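Local atomic coordinates of beta-Ala-His dipeptidase (Homo sapiens, PDB entry 3DLJ), a protein that hydrolyses Xaa-His dipeptides, above all carnosine and anserine, as a secreted two-zinc metallopeptidase of the M20A family. Residues S225-E230 with S362-Q367; G259-S264 with I268-I273; I291-E296 with E314-L319; G349-R354 with K366-H371; L391-W396 with G426-I431. One frame throughout, in Å; residues are numbered along the deposited sequence.

Contact 1 (S225-E230 with S362-Q367); sequences SYFMVE and SAVEKQ
Strand segment 225-230 and helix segment 362-367, where Ser225 and Phe227 meet Val364 and Glu365, run nearly the same way: their axes make an angle of 26° and come within 10.0 Å. The backbones draw nearest at Ser225 and Glu365, whose CA atoms are 7.8 Å apart, so side chains have to bridge the remaining gap. Phe227 does this end-on. With CG anti to its carbonyl carbon (chi1 -68°), the ring reaches the helix and presents its edge to the backbone, CZ standing 4.0 Å from Glu365 CA, close to the ring plane. The same CZ lies 4.3 Å from Val364 CG1, a loose apolar contact. Val364 turns that methyl toward the strand, where it meets Ser225 OG at 3.7 Å. The hydroxyl is not left to a hydrocarbon partner, because Ser225 OG is hydrogen-bonded to the carbonyl of Ile353 on the neighbouring strand 346-355. Val368, one turn on, also touches Phe227. Helix 361-377 thus lies on one face of the sheet through van der Waals contacts, without a hydrogen bond between the two segments; the interface rests on shape and the burial of apolar surface, and its one buried hydroxyl is satisfied within the sheet.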
# COMPACT_ATOMS: atom_id res chain seq x y z
N SER A 225 -10.53 -6.40 6.64
CA SER A 225 -10.56 -7.43 7.65
C SER A 225 -9.99 -8.72 7.05
O SER A 225 -10.51 -9.25 6.07
CB SER A 225 -11.97 -7.59 8.21
OG SER A 225 -12.90 -7.79 7.16
N TYR A 226 -8.88 -9.19 7.60
CA TYR A 226 -8.20 -10.36 7.12
C TYR A 226 -8.56 -11.57 8.00
O TYR A 226 -8.39 -11.53 9.22
CB TYR A 226 -6.69 -10.11 7.09
CG TYR A 226 -5.98 -10.95 6.03
CD1 TYR A 226 -5.70 -10.43 4.77
CD2 TYR A 226 -5.64 -12.29 6.30
CE1 TYR A 226 -5.07 -11.20 3.79
CE2 TYR A 226 -5.02 -13.07 5.34
CZ TYR A 226 -4.74 -12.52 4.10
OH TYR A 226 -4.10 -13.33 3.20
N PHE A 227 -9.08 -12.63 7.37
CA PHE A 227 -9.49 -13.84 8.07
C PHE A 227 -8.59 -15.02 7.73
O PHE A 227 -8.13 -15.17 6.61
CB PHE A 227 -10.96 -14.17 7.78
CG PHE A 227 -11.94 -13.18 8.37
CD1 PHE A 227 -12.30 -12.03 7.67
CD2 PHE A 227 -12.48 -13.39 9.63
CE1 PHE A 227 -13.17 -11.11 8.21
CE2 PHE A 227 -13.37 -12.46 10.18
CZ PHE A 227 -13.71 -11.32 9.47
N MET A 228 -8.31 -15.82 8.74
CA MET A 228 -7.66 -17.09 8.58
C MET A 228 -8.64 -18.13 9.08
O MET A 228 -9.20 -17.98 10.16
CB MET A 228 -6.39 -17.11 9.41
CG MET A 228 -5.36 -16.08 8.91
SD MET A 228 -3.75 -16.44 9.65
CE MET A 228 -2.80 -15.16 8.87
N VAL A 229 -8.86 -19.18 8.29
CA VAL A 229 -9.76 -20.25 8.67
C VAL A 229 -9.00 -21.56 8.69
O VAL A 229 -8.73 -22.14 7.64
CB VAL A 229 -10.97 -20.38 7.69
CG1 VAL A 229 -11.98 -21.47 8.15
CG2 VAL A 229 -11.66 -19.05 7.48
N GLU A 230 -8.67 -22.03 9.89
CA GLU A 230 -7.98 -23.30 10.07
C GLU A 230 -8.95 -24.47 10.22
O GLU A 230 -9.87 -24.44 11.03
CB GLU A 230 -7.02 -23.21 11.26
CG GLU A 230 -6.06 -24.41 11.40
CD GLU A 230 -5.33 -24.44 12.75
OE1 GLU A 230 -5.97 -24.61 13.79
OE2 GLU A 230 -4.09 -24.29 12.76
N SER A 362 -15.85 -4.95 14.44
CA SER A 362 -16.21 -5.96 15.42
C SER A 362 -17.44 -6.72 14.99
O SER A 362 -17.54 -7.92 15.28
CB SER A 362 -16.42 -5.34 16.83
OG SER A 362 -15.22 -4.71 17.25
N ALA A 363 -18.39 -6.03 14.35
CA ALA A 363 -19.60 -6.68 13.82
C ALA A 363 -19.26 -7.62 12.66
O ALA A 363 -19.73 -8.76 12.62
CB ALA A 363 -20.67 -5.65 13.40
N VAL A 364 -18.42 -7.15 11.75
CA VAL A 364 -17.93 -7.95 10.62
C VAL A 364 -17.23 -9.21 11.14
O VAL A 364 -17.52 -10.31 10.68
CB VAL A 364 -17.02 -7.11 9.68
CG1 VAL A 364 -16.34 -7.97 8.63
CG2 VAL A 364 -17.84 -5.99 9.01
N GLU A 365 -16.35 -9.06 12.13
CA GLU A 365 -15.70 -10.21 12.75
C GLU A 365 -16.75 -11.21 13.29
O GLU A 365 -16.67 -12.42 13.00
CB GLU A 365 -14.72 -9.76 13.84
CG GLU A 365 -14.21 -10.86 14.75
CD GLU A 365 -13.19 -10.36 15.78
OE1 GLU A 365 -13.46 -9.35 16.48
OE2 GLU A 365 -12.11 -10.99 15.89
N LYS A 366 -17.73 -10.71 14.04
CA LYS A 366 -18.81 -11.57 14.57
C LYS A 366 -19.59 -12.25 13.46
O LYS A 366 -19.83 -13.45 13.51
CB LYS A 366 -19.78 -10.80 15.46
CG LYS A 366 -19.56 -10.97 16.94
N GLN A 367 -20.03 -11.48 12.47
CA GLN A 367 -20.82 -12.02 11.35
C GLN A 367 -20.11 -13.11 10.56
O GLN A 367 -20.69 -14.14 10.28
CB GLN A 367 -21.29 -10.91 10.42
CG GLN A 367 -22.30 -10.00 11.11
CD GLN A 367 -22.48 -8.65 10.41
OE1 GLN A 367 -21.59 -8.15 9.71
NE2 GLN A 367 -23.63 -8.06 10.63

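Contact 2 (G259-S264 with I268-I273); sequences GSLVDS and ILVPGI
A chain reversal in the long loop between helix 250-258 and helix 282-289 brings Leu261 and Val262 beside Ile268 and Leu269, and a single beta bridge pairs Val262 with Ile268, their CA atoms 4.3 Å apart. One backbone hydrogen bond ties the two arms: Leu269 N donates to Leu261 O at 2.8 Å, nearly straight at the hydrogen (170°), yet approaching from above the carbonyl plane, 41° out of it. Ile268 CG2 rests 3.5 Å from that same oxygen, and Ile268 CA adds a CA-H...O contact. Leu269 folds back over the other arm, its CB 3.5 Å from Ser260 O, while its CD1 lies 4.0 Å from Asp263 CB. On the inner side Leu261 and Val270 lie side by side and point the same way, with Leu261 CD2 3.9 Å from Val270 CG2; beyond them Leu261 also touches Phe351 of the sheet. Asp263 OD1 accepts from the backbone N atoms of Ser265 and His267, bracing the bend that links the arms. From Val270 to Ile273 the chain makes a type II turn, with Pro271 and Gly272 at its corners. A single backbone bond joins the two segments; the rest is largely apolar contact, and the Asp263 carboxylate adds polar anchorage at the bend.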
# COMPACT_ATOMS: atom_id res chain seq x y z
N GLY A 259 -16.05 -21.57 -0.23
CA GLY A 259 -17.06 -21.49 -1.26
C GLY A 259 -18.40 -20.93 -0.83
O GLY A 259 -19.27 -20.68 -1.66
N SER A 260 -18.57 -20.72 0.47
CA SER A 260 -19.82 -20.22 1.06
C SER A 260 -19.85 -18.69 1.23
O SER A 260 -20.83 -18.14 1.72
CB SER A 260 -20.01 -20.89 2.43
OG SER A 260 -19.21 -20.22 3.42
N LEU A 261 -18.77 -18.01 0.83
CA LEU A 261 -18.52 -16.61 1.18
C LEU A 261 -19.03 -15.57 0.18
O LEU A 261 -19.46 -14.50 0.58
CB LEU A 261 -17.02 -16.38 1.43
CG LEU A 261 -16.40 -17.02 2.69
CD1 LEU A 261 -14.88 -17.05 2.58
CD2 LEU A 261 -16.85 -16.38 4.02
N VAL A 262 -18.95 -15.89 -1.11
CA VAL A 262 -19.22 -14.92 -2.17
C VAL A 262 -19.87 -15.65 -3.37
O VAL A 262 -19.60 -16.83 -3.60
CB VAL A 262 -17.92 -14.14 -2.57
CG1 VAL A 262 -16.87 -15.06 -3.22
CG2 VAL A 262 -18.21 -12.95 -3.49
N ASP A 263 -20.74 -14.99 -4.11
CA ASP A 263 -21.30 -15.69 -5.27
C ASP A 263 -20.62 -15.29 -6.59
O ASP A 263 -19.66 -14.51 -6.58
CB ASP A 263 -22.83 -15.60 -5.29
CG ASP A 263 -23.36 -14.23 -5.68
OD1 ASP A 263 -22.58 -13.37 -6.14
OD2 ASP A 263 -24.58 -14.02 -5.53
N SER A 264 -21.10 -15.84 -7.71
CA SER A 264 -20.45 -15.55 -9.01
C SER A 264 -20.55 -14.08 -9.46
O SER A 264 -19.77 -13.65 -10.30
CB SER A 264 -20.90 -16.51 -10.12
OG SER A 264 -22.32 -16.50 -10.30
N ILE A 268 -21.40 -10.73 -1.66
CA ILE A 268 -20.95 -11.40 -0.45
C ILE A 268 -22.13 -12.05 0.29
O ILE A 268 -23.12 -11.40 0.57
CB ILE A 268 -20.20 -10.42 0.50
CG1 ILE A 268 -19.04 -9.72 -0.22
CG2 ILE A 268 -19.73 -11.19 1.77
CD1 ILE A 268 -18.47 -8.48 0.50
N LEU A 269 -21.96 -13.31 0.63
CA LEU A 269 -23.02 -14.15 1.18
C LEU A 269 -23.08 -14.23 2.71
O LEU A 269 -23.99 -14.85 3.26
CB LEU A 269 -22.94 -15.56 0.56
CG LEU A 269 -23.20 -15.65 -0.97
CD1 LEU A 269 -22.94 -17.07 -1.53
CD2 LEU A 269 -24.63 -15.20 -1.33
N VAL A 270 -22.12 -13.62 3.41
CA VAL A 270 -22.15 -13.55 4.88
C VAL A 270 -23.35 -12.70 5.30
O VAL A 270 -23.43 -11.54 4.90
CB VAL A 270 -20.81 -12.94 5.42
CG1 VAL A 270 -20.89 -12.70 6.94
CG2 VAL A 270 -19.61 -13.83 5.02
N PRO A 271 -24.30 -13.29 6.07
CA PRO A 271 -25.43 -12.45 6.54
C PRO A 271 -25.02 -11.27 7.44
O PRO A 271 -24.13 -11.41 8.29
CB PRO A 271 -26.33 -13.44 7.29
CG PRO A 271 -25.94 -14.83 6.73
CD PRO A 271 -24.45 -14.70 6.47
N GLY A 272 -25.67 -10.12 7.22
CA GLY A 272 -25.37 -8.89 7.94
C GLY A 272 -24.38 -7.95 7.27
O GLY A 272 -24.34 -6.78 7.58
N ILE A 273 -23.57 -8.44 6.34
CA ILE A 273 -22.48 -7.64 5.76
C ILE A 273 -22.87 -6.29 5.11
O ILE A 273 -22.07 -5.35 5.09
CB ILE A 273 -21.56 -8.50 4.83
CG1 ILE A 273 -20.53 -9.27 5.68
CG2 ILE A 273 -20.73 -7.62 3.88
CD1 ILE A 273 -19.30 -8.44 6.06

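Contact 3 (I291-E296 with E314-L319); sequences IHLDLE and EILMHL
Apolar contacts between branched side chains carry this meeting of Ile291, Leu293 and Leu295 with Ile315 and Leu316; no hydrogen bond passes between the segments. Leu316 takes two partners, one on each methyl. Its CD1 reaches Ile291 CG2 at 3.6 Å, and its CD2 meets Leu293 CD2 at 3.8 Å, so the fork of the leucine is held between two residues of the extended chain. Leu293 has CG anti to the backbone N (chi1 -176°), which carries its CD2 out to the helix. Two residues on, Leu295 CD1 lies 3.8 Å from Ile315 CG1, the two chains crossing at a slant. An alanine in place of Leu316 would probably open a gap between helix and loop, leaving Ile291 CG2 and Leu293 CD2 without their partner. Hydrogen bonds here stay within each helix or its start. Glu314 O accepts from His318 N at 3.0 Å and also from His318 ND1 at 2.9 Å, the two donors arriving on opposite faces of the carbonyl plane, and the ND1 bond lies in the plane of the imidazole. That ring stacks with Phe309 and with Tyr322. On the other segment, Asp294 occupies the N-cap of helix 295-302, its OD1 accepting from Glu297 N. The whole is a loop leading into a capped helix, laid against the side of helix 312-320 by aliphatic contacts.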
# COMPACT_ATOMS: atom_id res chain seq x y z
N ILE A 291 -15.97 11.74 -12.58
CA ILE A 291 -14.62 11.15 -12.63
C ILE A 291 -14.30 10.77 -14.08
O ILE A 291 -15.19 10.34 -14.83
CB ILE A 291 -14.48 9.92 -11.71
CG1 ILE A 291 -14.73 10.29 -10.24
CG2 ILE A 291 -13.13 9.25 -11.90
CD1 ILE A 291 -13.56 10.92 -9.51
N HIS A 292 -13.03 10.92 -14.47
CA HIS A 292 -12.60 10.65 -15.85
C HIS A 292 -11.97 9.26 -15.97
O HIS A 292 -10.84 9.05 -15.54
CB HIS A 292 -11.63 11.73 -16.33
CG HIS A 292 -12.26 13.09 -16.47
ND1 HIS A 292 -12.05 14.11 -15.57
CD2 HIS A 292 -13.12 13.58 -17.40
CE1 HIS A 292 -12.74 15.17 -15.94
NE2 HIS A 292 -13.40 14.87 -17.05
N LEU A 293 -12.72 8.32 -16.55
CA LEU A 293 -12.23 6.96 -16.72
C LEU A 293 -12.84 6.31 -17.96
O LEU A 293 -14.04 6.06 -18.03
CB LEU A 293 -12.50 6.09 -15.48
CG LEU A 293 -11.98 4.63 -15.45
CD1 LEU A 293 -10.50 4.55 -15.16
CD2 LEU A 293 -12.73 3.80 -14.43
N ASP A 294 -11.98 6.05 -18.94
CA ASP A 294 -12.35 5.31 -20.12
C ASP A 294 -12.28 3.84 -19.76
O ASP A 294 -11.22 3.32 -19.40
CB ASP A 294 -11.40 5.62 -21.29
CG ASP A 294 -11.88 5.03 -22.61
OD1 ASP A 294 -11.83 3.79 -22.78
OD2 ASP A 294 -12.31 5.82 -23.49
N LEU A 295 -13.43 3.17 -19.87
CA LEU A 295 -13.56 1.77 -19.48
C LEU A 295 -12.90 0.78 -20.45
O LEU A 295 -12.52 -0.33 -20.05
CB LEU A 295 -15.03 1.43 -19.28
CG LEU A 295 -15.26 0.53 -18.08
CD1 LEU A 295 -14.81 1.23 -16.79
CD2 LEU A 295 -16.71 0.16 -18.03
N GLU A 296 -12.76 1.16 -21.72
CA GLU A 296 -11.98 0.35 -22.67
C GLU A 296 -10.48 0.45 -22.39
O GLU A 296 -9.76 -0.53 -22.61
CB GLU A 296 -12.28 0.73 -24.12
CG GLU A 296 -13.34 -0.15 -24.78
CD GLU A 296 -13.83 0.43 -26.12
N GLU A 314 -20.34 2.02 -11.80
CA GLU A 314 -20.38 0.75 -11.08
C GLU A 314 -19.01 0.23 -10.71
O GLU A 314 -18.82 -0.22 -9.58
CB GLU A 314 -21.13 -0.31 -11.88
CG GLU A 314 -22.64 -0.30 -11.70
CD GLU A 314 -23.35 -1.08 -12.81
OE1 GLU A 314 -23.11 -0.78 -14.01
OE2 GLU A 314 -24.15 -1.99 -12.49
N ILE A 315 -18.07 0.30 -11.67
CA ILE A 315 -16.68 -0.12 -11.46
C ILE A 315 -16.03 0.62 -10.30
O ILE A 315 -15.45 0.01 -9.40
CB ILE A 315 -15.80 0.09 -12.74
CG1 ILE A 315 -16.26 -0.81 -13.90
CG2 ILE A 315 -14.29 -0.04 -12.41
CD1 ILE A 315 -16.10 -2.26 -13.61
N LEU A 316 -16.12 1.95 -10.34
CA LEU A 316 -15.47 2.81 -9.35
C LEU A 316 -16.08 2.69 -7.97
O LEU A 316 -15.34 2.60 -6.97
CB LEU A 316 -15.47 4.27 -9.82
CG LEU A 316 -14.55 4.61 -11.00
CD1 LEU A 316 -14.65 6.08 -11.30
CD2 LEU A 316 -13.13 4.23 -10.68
N MET A 317 -17.41 2.65 -7.91
CA MET A 317 -18.13 2.44 -6.66
C MET A 317 -17.82 1.09 -6.00
O MET A 317 -17.69 1.01 -4.76
CB MET A 317 -19.63 2.56 -6.86
CG MET A 317 -20.12 3.98 -7.14
SD MET A 317 -21.92 4.00 -7.12
CE MET A 317 -22.23 5.53 -8.03
N HIS A 318 -17.69 0.05 -6.81
CA HIS A 318 -17.36 -1.27 -6.25
C HIS A 318 -15.94 -1.38 -5.70
O HIS A 318 -15.67 -2.16 -4.79
CB HIS A 318 -17.77 -2.41 -7.19
CG HIS A 318 -19.23 -2.73 -7.07
ND1 HIS A 318 -20.20 -2.04 -7.76
CD2 HIS A 318 -19.88 -3.60 -6.27
CE1 HIS A 318 -21.39 -2.49 -7.41
NE2 HIS A 318 -21.22 -3.44 -6.50
N LEU A 319 -15.06 -0.54 -6.23
CA LEU A 319 -13.71 -0.32 -5.75
C LEU A 319 -13.63 0.57 -4.51
O LEU A 319 -12.79 0.34 -3.61
CB LEU A 319 -12.89 0.35 -6.87
CG LEU A 319 -12.44 -0.47 -8.08
CD1 LEU A 319 -11.45 0.34 -8.93
CD2 LEU A 319 -11.81 -1.81 -7.61

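Contact 4 (G349-R354 with K366-H371); sequences GKFSIR and KQVTRH
Val368 meets both Phe351 and Ile353, using one methyl for each. Its CG1 stands 3.6 Å from Phe351 CZ, at the ring edge and close to the ring plane, with Phe351 CE1 next at 4.0 Å; the phenyl and the valine approach from opposite directions, so the ring points at the helix instead of lying flat against it. The other methyl, CG2, lies 3.7 Å from Ile353 CD1, and here the two side chains slide past one another in opposite senses. Phe351 has CG between its backbone N and carbonyl carbon (chi1 72°), an arrangement that sets the ring out from the strand toward the helix. Ile353 extends instead with CD1 anti to CA (chi2 172°), which brings its terminal methyl up to Val368. The segments belong to a two-layer alpha+beta arrangement, helix 361-377 on a face of the mixed sheet, the strand 346-355 leading through a short connection into the helix. Around this first shell, the Phe351 ring meets that of Phe227 with planes at about 15°, and Ile327 of strand 324-331 also touches Phe351. Ile353 is flanked by Leu325 of the same strand. Farther out, on the helix, Thr369 OG1 is hydrogen-bonded to Glu365 O one turn back, and His371 NE2 is hydrogen-bonded to Ser260 OG, tying the helix to the loop after helix 250-258 as well.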
# COMPACT_ATOMS: atom_id res chain seq x y z
N GLY A 349 -7.32 -21.44 5.29
CA GLY A 349 -7.81 -20.59 4.22
C GLY A 349 -7.57 -19.14 4.58
O GLY A 349 -7.66 -18.76 5.74
N LYS A 350 -7.28 -18.31 3.57
CA LYS A 350 -7.06 -16.87 3.77
C LYS A 350 -7.96 -16.06 2.86
O LYS A 350 -8.05 -16.31 1.65
CB LYS A 350 -5.61 -16.49 3.49
CG LYS A 350 -4.56 -17.45 4.04
CD LYS A 350 -4.10 -17.14 5.44
CE LYS A 350 -3.16 -18.25 5.92
NZ LYS A 350 -1.72 -17.90 5.73
N PHE A 351 -8.63 -15.08 3.45
CA PHE A 351 -9.48 -14.19 2.69
C PHE A 351 -9.69 -12.90 3.48
O PHE A 351 -9.44 -12.86 4.68
CB PHE A 351 -10.83 -14.86 2.35
CG PHE A 351 -11.77 -15.03 3.54
CD1 PHE A 351 -12.71 -14.04 3.85
CD2 PHE A 351 -11.72 -16.16 4.34
CE1 PHE A 351 -13.59 -14.18 4.92
CE2 PHE A 351 -12.59 -16.32 5.42
CZ PHE A 351 -13.53 -15.33 5.71
N SER A 352 -10.12 -11.86 2.80
CA SER A 352 -10.33 -10.59 3.47
C SER A 352 -11.53 -9.87 2.86
O SER A 352 -11.91 -10.12 1.73
CB SER A 352 -9.07 -9.70 3.42
OG SER A 352 -8.63 -9.47 2.09
N ILE A 353 -12.10 -8.98 3.66
CA ILE A 353 -13.19 -8.15 3.24
C ILE A 353 -12.76 -6.69 3.41
O ILE A 353 -12.43 -6.23 4.51
CB ILE A 353 -14.48 -8.45 4.09
CG1 ILE A 353 -14.85 -9.94 3.98
CG2 ILE A 353 -15.63 -7.57 3.65
CD1 ILE A 353 -15.98 -10.39 4.92
N ARG A 354 -12.78 -5.96 2.30
CA ARG A 354 -12.55 -4.54 2.32
C ARG A 354 -13.75 -3.83 2.88
O ARG A 354 -14.90 -4.15 2.53
CB ARG A 354 -12.20 -4.06 0.91
CG ARG A 354 -10.96 -4.74 0.35
CD ARG A 354 -9.65 -4.13 0.91
NE ARG A 354 -8.46 -4.85 0.43
CZ ARG A 354 -7.20 -4.57 0.80
NH1 ARG A 354 -6.20 -5.29 0.30
NH2 ARG A 354 -6.95 -3.59 1.66
N LYS A 366 -17.73 -10.71 14.04
CA LYS A 366 -18.81 -11.57 14.57
C LYS A 366 -19.59 -12.25 13.46
O LYS A 366 -19.83 -13.45 13.51
CB LYS A 366 -19.78 -10.80 15.46
CG LYS A 366 -19.56 -10.97 16.94
N GLN A 367 -20.03 -11.48 12.47
CA GLN A 367 -20.82 -12.02 11.35
C GLN A 367 -20.11 -13.11 10.56
O GLN A 367 -20.69 -14.14 10.28
CB GLN A 367 -21.29 -10.91 10.42
CG GLN A 367 -22.30 -10.00 11.11
CD GLN A 367 -22.48 -8.65 10.41
OE1 GLN A 367 -21.59 -8.15 9.71
NE2 GLN A 367 -23.63 -8.06 10.63
N VAL A 368 -18.85 -12.87 10.20
CA VAL A 368 -18.07 -13.86 9.42
C VAL A 368 -17.87 -15.14 10.22
O VAL A 368 -17.99 -16.25 9.68
CB VAL A 368 -16.71 -13.28 8.95
CG1 VAL A 368 -15.90 -14.34 8.23
CG2 VAL A 368 -16.95 -12.08 8.03
N THR A 369 -17.59 -14.99 11.51
CA THR A 369 -17.35 -16.13 12.37
C THR A 369 -18.60 -16.97 12.46
O THR A 369 -18.52 -18.16 12.16
CB THR A 369 -16.83 -15.69 13.75
OG1 THR A 369 -15.67 -14.89 13.52
CG2 THR A 369 -16.44 -16.90 14.59
N ARG A 370 -19.74 -16.36 12.81
CA ARG A 370 -21.03 -17.04 12.91
C ARG A 370 -21.41 -17.74 11.63
O ARG A 370 -21.87 -18.89 11.66
CB ARG A 370 -22.15 -16.06 13.29
CG ARG A 370 -22.32 -15.83 14.79
N HIS A 371 -21.22 -17.05 10.51
CA HIS A 371 -21.49 -17.64 9.23
C HIS A 371 -20.68 -18.93 9.04
O HIS A 371 -21.24 -19.98 8.72
CB HIS A 371 -21.25 -16.63 8.10
CG HIS A 371 -21.30 -17.23 6.74
ND1 HIS A 371 -22.48 -17.54 6.10
CD2 HIS A 371 -20.30 -17.59 5.89
CE1 HIS A 371 -22.21 -18.06 4.92
NE2 HIS A 371 -20.90 -18.10 4.77

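Contact 5 (L391-W396 with G426-I431); sequences LGLHPW and GSTIPI
Leu393 reaches across to Pro430 and Thr428 with a single methyl, CD1. It meets the CB-CG side of the Pro430 ring obliquely, 3.6 Å from CG and 3.7 Å from CB, so one corner of the proline takes the contact. Thr428 presents its CG2 to the same methyl at 3.9 Å. The threonine is turned with CG2 anti to its backbone N (chi1 -54° for OG1), which sends the methyl to Leu393 and the hydroxyl elsewhere: OG1 is hydrogen-bonded to the carbonyl of Arg222, with a weak bond to Arg354 NH2. Its two branches therefore do different work, the carbon one packing on the strand residue and the oxygen one fastening the loop to the sheet. Leu393 is extended (chi2 180°), and that length brings CD1 to the proline. The contact lies where strand 384-397, an antiparallel partner of strand 216-232, meets the loop leading from strand 421-425 into helix 430-438, with Pro430 as the first helical residue after Ile429 at the N-cap. The setting is close to the two-zinc site of the M20 peptidases: the side chain of Pro430 is about 5 Å from that of Glu177, the probable proton acceptor by analogy with relatives, and about 8 Å from both a bound zinc ion and the side chain of the zinc ligand Asp206. Near the same junction, Lys433 NZ is hydrogen-bonded to Pro395 O.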
# COMPACT_ATOMS: atom_id res chain seq x y z
N LEU A 391 -6.50 -9.10 11.28
CA LEU A 391 -6.31 -7.70 10.92
C LEU A 391 -7.67 -7.07 10.67
O LEU A 391 -8.50 -7.66 9.98
CB LEU A 391 -5.43 -7.64 9.68
CG LEU A 391 -5.30 -6.46 8.75
CD1 LEU A 391 -4.93 -5.26 9.55
CD2 LEU A 391 -4.17 -6.80 7.78
N GLY A 392 -7.90 -5.89 11.26
CA GLY A 392 -9.19 -5.21 11.20
C GLY A 392 -9.05 -3.71 11.27
O GLY A 392 -8.80 -3.15 12.33
N LEU A 393 -9.17 -3.04 10.13
CA LEU A 393 -8.94 -1.60 10.07
C LEU A 393 -10.14 -0.89 9.49
O LEU A 393 -10.73 -1.35 8.51
CB LEU A 393 -7.69 -1.28 9.26
CG LEU A 393 -6.40 -2.07 9.55
CD1 LEU A 393 -5.29 -1.60 8.64
CD2 LEU A 393 -5.92 -2.03 11.03
N HIS A 394 -10.50 0.22 10.10
CA HIS A 394 -11.57 1.07 9.60
C HIS A 394 -11.12 1.85 8.37
O HIS A 394 -9.92 2.07 8.17
CB HIS A 394 -12.08 2.00 10.71
CG HIS A 394 -12.92 1.31 11.74
ND1 HIS A 394 -14.24 0.99 11.53
CD2 HIS A 394 -12.61 0.86 12.98
CE1 HIS A 394 -14.73 0.39 12.60
NE2 HIS A 394 -13.76 0.30 13.50
N PRO A 395 -12.08 2.26 7.52
CA PRO A 395 -11.74 3.13 6.38
C PRO A 395 -11.34 4.54 6.81
O PRO A 395 -11.62 4.97 7.93
CB PRO A 395 -13.02 3.15 5.55
CG PRO A 395 -14.07 2.72 6.44
CD PRO A 395 -13.51 1.90 7.53
N TRP A 396 -10.68 5.24 5.91
CA TRP A 396 -10.20 6.56 6.18
C TRP A 396 -10.70 7.49 5.09
O TRP A 396 -10.79 7.10 3.92
CB TRP A 396 -8.67 6.54 6.25
CG TRP A 396 -7.98 7.91 6.21
CD1 TRP A 396 -7.59 8.67 7.29
CD2 TRP A 396 -7.58 8.64 5.04
NE1 TRP A 396 -6.99 9.83 6.86
CE2 TRP A 396 -6.97 9.84 5.49
CE3 TRP A 396 -7.69 8.41 3.67
CZ2 TRP A 396 -6.46 10.80 4.59
CZ3 TRP A 396 -7.17 9.35 2.78
CH2 TRP A 396 -6.57 10.54 3.25
N GLY A 426 -9.35 1.67 -3.39
CA GLY A 426 -9.86 0.40 -2.88
C GLY A 426 -8.97 -0.23 -1.83
O GLY A 426 -9.42 -1.05 -1.04
N SER A 427 -7.71 0.16 -1.82
CA SER A 427 -6.75 -0.38 -0.89
C SER A 427 -6.84 0.37 0.42
O SER A 427 -7.64 1.29 0.56
CB SER A 427 -5.34 -0.34 -1.48
OG SER A 427 -4.89 1.00 -1.66
N THR A 428 -6.00 -0.03 1.36
CA THR A 428 -6.04 0.46 2.73
C THR A 428 -4.68 1.08 2.98
O THR A 428 -3.62 0.51 2.61
CB THR A 428 -6.27 -0.72 3.70
OG1 THR A 428 -7.44 -1.43 3.29
CG2 THR A 428 -6.46 -0.28 5.14
N ILE A 429 -4.68 2.26 3.56
CA ILE A 429 -3.41 2.89 3.92
C ILE A 429 -3.42 3.12 5.42
O ILE A 429 -3.79 4.20 5.89
CB ILE A 429 -3.13 4.11 3.06
CG1 ILE A 429 -2.98 3.64 1.61
CG2 ILE A 429 -1.84 4.82 3.51
CD1 ILE A 429 -3.43 4.61 0.55
N PRO A 430 -3.08 2.07 6.19
CA PRO A 430 -3.25 2.04 7.63
C PRO A 430 -2.55 3.23 8.25
O PRO A 430 -3.03 3.76 9.26
CB PRO A 430 -2.51 0.77 8.04
CG PRO A 430 -2.51 -0.08 6.86
CD PRO A 430 -2.50 0.81 5.68
N ILE A 431 -1.42 3.62 7.66
CA ILE A 431 -0.59 4.73 8.15
C ILE A 431 -1.35 6.04 8.13
O ILE A 431 -1.19 6.87 9.02
CB ILE A 431 0.75 4.80 7.37
CG1 ILE A 431 1.69 3.66 7.80
CG2 ILE A 431 1.40 6.17 7.49
CD1 ILE A 431 2.26 3.79 9.20

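Contacts 1 and 4 share helix 361-377 and lie with centres about 4 Å apart; they sit on neighbouring strands of one sheet, joined by backbone atoms Phe227 N and Phe351 O at 2.7 Å. Contact 2, about 9 Å from contact 4 between centres, meets the same helix from the loop side. Contact 5 extends this sheet toward the metals: Tyr226 N and Leu391 O are 2.8 Å apart, and Arg354 CD of contact 4 lies 3.7 Å from Gly426 O. It is the contact beside the zinc site, whereas the other four lie away from the annotated sites. Contact 3 has its centre about 21 Å from that of contact 5, although their nearest atoms are about 3 Å apart.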